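Local coordinates for hydrolase, HAD superfamily, subfamily III A (Legionella pneumophila, PDB 3N1U), which probably hydrolyses 3-deoxy-D-manno-octulosonate 8-phosphate to KDO and inorganic phosphate, a step of lipopolysaccharide biosynthesis, with the help of a divalent metal ion, at residues S97-L102 against I126-L131. Numbering follows the deposited sequence.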
ATOM      1  N   SER A  97     -10.790  17.232  26.346  1.00 39.30           N
ATOM      2  CA  SER A  97     -10.127  17.383  27.655  1.00 41.28           C
ATOM      3  C   SER A  97      -8.585  17.359  27.540  1.00 39.28           C
ATOM      4  O   SER A  97      -7.865  18.111  28.223  1.00 39.73           O
ATOM      5  CB  SER A  97     -10.634  16.300  28.624  1.00 42.59           C
ATOM      6  OG  SER A  97      -9.975  16.465  29.847  1.00 51.65           O
ATOM      7  N   ALA A  98      -8.061  16.514  26.663  1.00 36.61           N
ATOM      8  CA  ALA A  98      -6.615  16.534  26.443  1.00 34.56           C
ATOM      9  C   ALA A  98      -6.157  17.871  25.820  1.00 33.40           C
ATOM     10  O   ALA A  98      -5.087  18.363  26.136  1.00 33.25           O
ATOM     11  CB  ALA A  98      -6.172  15.357  25.527  1.00 32.83           C
ATOM     12  N   TYR A  99      -6.919  18.388  24.856  1.00 32.82           N
ATOM     13  CA  TYR A  99      -6.583  19.672  24.266  1.00 32.97           C
ATOM     14  C   TYR A  99      -6.527  20.767  25.323  1.00 34.33           C
ATOM     15  O   TYR A  99      -5.627  21.612  25.317  1.00 33.62           O
ATOM     16  CB  TYR A  99      -7.614  20.067  23.216  1.00 33.35           C
ATOM     17  CG  TYR A  99      -7.383  21.492  22.712  1.00 33.10           C
ATOM     18  CD1 TYR A  99      -6.365  21.769  21.800  1.00 33.76           C
ATOM     19  CD2 TYR A  99      -8.171  22.556  23.164  1.00 36.66           C
ATOM     20  CE1 TYR A  99      -6.139  23.082  21.349  1.00 35.79           C
ATOM     21  CE2 TYR A  99      -7.957  23.848  22.727  1.00 36.35           C
ATOM     22  CZ  TYR A  99      -6.945  24.101  21.808  1.00 37.25           C
ATOM     23  OH  TYR A  99      -6.755  25.392  21.377  1.00 36.18           O
ATOM     24  N   GLN A 100      -7.496  20.764  26.244  1.00 35.29           N
ATOM     25  CA  GLN A 100      -7.535  21.836  27.244  1.00 38.48           C
ATOM     26  C   GLN A 100      -6.332  21.727  28.190  1.00 38.80           C
ATOM     27  O   GLN A 100      -5.773  22.743  28.618  1.00 39.05           O
ATOM     28  CB  GLN A 100      -8.900  21.854  28.004  1.00 38.74           C
ATOM     29  CG  GLN A 100      -9.089  23.074  28.956  1.00 49.03           C
ATOM     30  CD  GLN A 100      -8.963  24.452  28.280  1.00 55.10           C
ATOM     31  OE1 GLN A 100      -9.367  24.655  27.115  1.00 57.38           O
ATOM     32  NE2 GLN A 100      -8.401  25.405  29.018  1.00 58.80           N
ATOM     33  N   HIS A 101      -5.922  20.495  28.485  1.00 39.25           N
ATOM     34  CA  HIS A 101      -4.756  20.254  29.323  1.00 40.45           C
ATOM     35  C   HIS A 101      -3.483  20.724  28.627  1.00 38.98           C
ATOM     36  O   HIS A 101      -2.618  21.371  29.254  1.00 39.22           O
ATOM     37  CB  HIS A 101      -4.619  18.766  29.655  1.00 41.76           C
ATOM     38  CG  HIS A 101      -3.451  18.463  30.545  1.00 45.74           C
ATOM     39  ND1 HIS A 101      -2.170  18.335  30.062  1.00 46.06           N
ATOM     40  CD2 HIS A 101      -3.366  18.295  31.888  1.00 49.37           C
ATOM     41  CE1 HIS A 101      -1.343  18.089  31.061  1.00 48.20           C
ATOM     42  NE2 HIS A 101      -2.039  18.078  32.184  1.00 51.59           N
ATOM     43  N   LEU A 102      -3.368  20.404  27.335  1.00 37.55           N
ATOM     44  CA  LEU A 102      -2.208  20.857  26.546  1.00 35.73           C
ATOM     45  C   LEU A 102      -2.170  22.391  26.488  1.00 36.27           C
ATOM     46  O   LEU A 102      -1.116  23.017  26.600  1.00 34.75           O
ATOM     47  CB  LEU A 102      -2.282  20.286  25.141  1.00 34.07           C
ATOM     48  CG  LEU A 102      -1.125  20.678  24.218  1.00 33.22           C
ATOM     49  CD1 LEU A 102       0.252  20.200  24.698  1.00 34.97           C
ATOM     50  CD2 LEU A 102      -1.418  20.214  22.774  1.00 32.30           C
ATOM     51  N   ILE A 126     -10.505  20.460  15.473  1.00 29.73           N
ATOM     52  CA  ILE A 126     -10.288  21.073  14.184  1.00 29.51           C
ATOM     53  C   ILE A 126     -11.037  22.439  14.065  1.00 30.80           C
ATOM     54  O   ILE A 126     -10.500  23.402  13.536  1.00 30.66           O
ATOM     55  CB  ILE A 126     -10.709  20.095  13.096  1.00 28.99           C
ATOM     56  CG1 ILE A 126      -9.579  19.082  12.890  1.00 28.64           C
ATOM     57  CG2 ILE A 126     -10.950  20.825  11.758  1.00 29.03           C
ATOM     58  CD1 ILE A 126      -9.994  17.952  11.957  1.00 28.31           C
ATOM     59  N   GLN A 127     -12.257  22.503  14.578  1.00 32.58           N
ATOM     60  CA  GLN A 127     -13.051  23.755  14.547  1.00 35.33           C
ATOM     61  C   GLN A 127     -12.582  24.803  15.557  1.00 36.23           C
ATOM     62  O   GLN A 127     -12.710  26.028  15.308  1.00 38.47           O
ATOM     63  CB  GLN A 127     -14.527  23.425  14.754  1.00 37.57           C
ATOM     64  CG  GLN A 127     -15.025  22.525  13.643  1.00 41.86           C
ATOM     65  CD  GLN A 127     -16.540  22.285  13.667  1.00 50.46           C
ATOM     66  OE1 GLN A 127     -17.049  21.453  14.426  1.00 54.19           O
ATOM     67  NE2 GLN A 127     -17.253  22.980  12.787  1.00 50.69           N
ATOM     68  N   GLN A 128     -12.011  24.352  16.674  1.00 34.46           N
ATOM     69  CA  GLN A 128     -11.615  25.298  17.749  1.00 34.85           C
ATOM     70  C   GLN A 128     -10.277  26.005  17.529  1.00 32.65           C
ATOM     71  O   GLN A 128     -10.132  27.175  17.860  1.00 31.72           O
ATOM     72  CB  GLN A 128     -11.547  24.554  19.088  1.00 35.60           C
ATOM     73  CG  GLN A 128     -11.553  25.484  20.291  1.00 44.58           C
ATOM     74  CD  GLN A 128     -11.738  24.693  21.564  1.00 53.02           C
ATOM     75  OE1 GLN A 128     -11.732  23.445  21.546  1.00 58.13           O
ATOM     76  NE2 GLN A 128     -11.854  25.389  22.666  1.00 58.32           N
ATOM     77  N   VAL A 129      -9.286  25.299  16.970  1.00 31.50           N
ATOM     78  CA  VAL A 129      -7.900  25.824  16.855  1.00 29.45           C
ATOM     79  C   VAL A 129      -7.757  26.809  15.721  1.00 30.14           C
ATOM     80  O   VAL A 129      -8.682  26.959  14.909  1.00 32.59           O
ATOM     81  CB  VAL A 129      -6.858  24.674  16.664  1.00 30.24           C
ATOM     82  CG1 VAL A 129      -6.910  23.699  17.882  1.00 29.04           C
ATOM     83  CG2 VAL A 129      -7.088  23.916  15.335  1.00 27.48           C
ATOM     84  N   GLY A 130      -6.612  27.479  15.637  1.00 29.84           N
ATOM     85  CA  GLY A 130      -6.417  28.506  14.605  1.00 30.18           C
ATOM     86  C   GLY A 130      -6.385  27.906  13.208  1.00 30.74           C
ATOM     87  O   GLY A 130      -6.903  28.492  12.240  1.00 31.38           O
ATOM     88  N   LEU A 131      -5.759  26.730  13.089  1.00 28.97           N
ATOM     89  CA  LEU A 131      -5.591  26.098  11.789  1.00 28.84           C
ATOM     90  C   LEU A 131      -5.961  24.606  11.888  1.00 28.56           C
ATOM     91  O   LEU A 131      -5.167  23.765  12.334  1.00 27.80           O
ATOM     92  CB  LEU A 131      -4.142  26.312  11.238  1.00 28.47           C
ATOM     93  CG  LEU A 131      -3.806  25.620   9.878  1.00 26.85           C
ATOM     94  CD1 LEU A 131      -4.816  25.966   8.757  1.00 30.58           C
ATOM     95  CD2 LEU A 131      -2.405  26.123   9.479  1.00 31.11           C
TER
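Tyr99 reaches from helix 96-106 to Gln128, the last residue of helix 123-128, and to Val129 just after it. Its CG stands anti to the backbone N (chi1 173°), which sends the ring out from its own helix toward both partners. On the CE1 side, which Val129 meets obliquely, Tyr99 CE1 lies 3.6 Å from Val129 CG1, and the same methyl is 3.9 Å from Tyr99 OH. On the CE2 side, Tyr99 CE2 is 4.0 Å from Gln128 OE1, with the amide plane turned 44° from the ring; this is van der Waals contact, and no hydrogen bond joins the segments. Each residue type fits its place: a long aromatic side chain spans backbones whose nearest CA atoms, those of Tyr99 and Val129, are 9.7 Å apart; a compact branched valine, buried, fits beside CE1 and the hydroxyl; and an exposed glutamine packs its amide on the ring. The Tyr99 hydroxyl is hydrogen-bonded to Asp110 OD1, in a loop. Val129 also packs on Phe113 and Tyr115 of strand 113-117, and Phe113 meets the Tyr99 ring edge-to-face. Helix 96-106 is thus joined to the C-terminal end of helix 123-128 and the turn into strand 131-134, over the central parallel sheet of the Rossmann-like HAD fold.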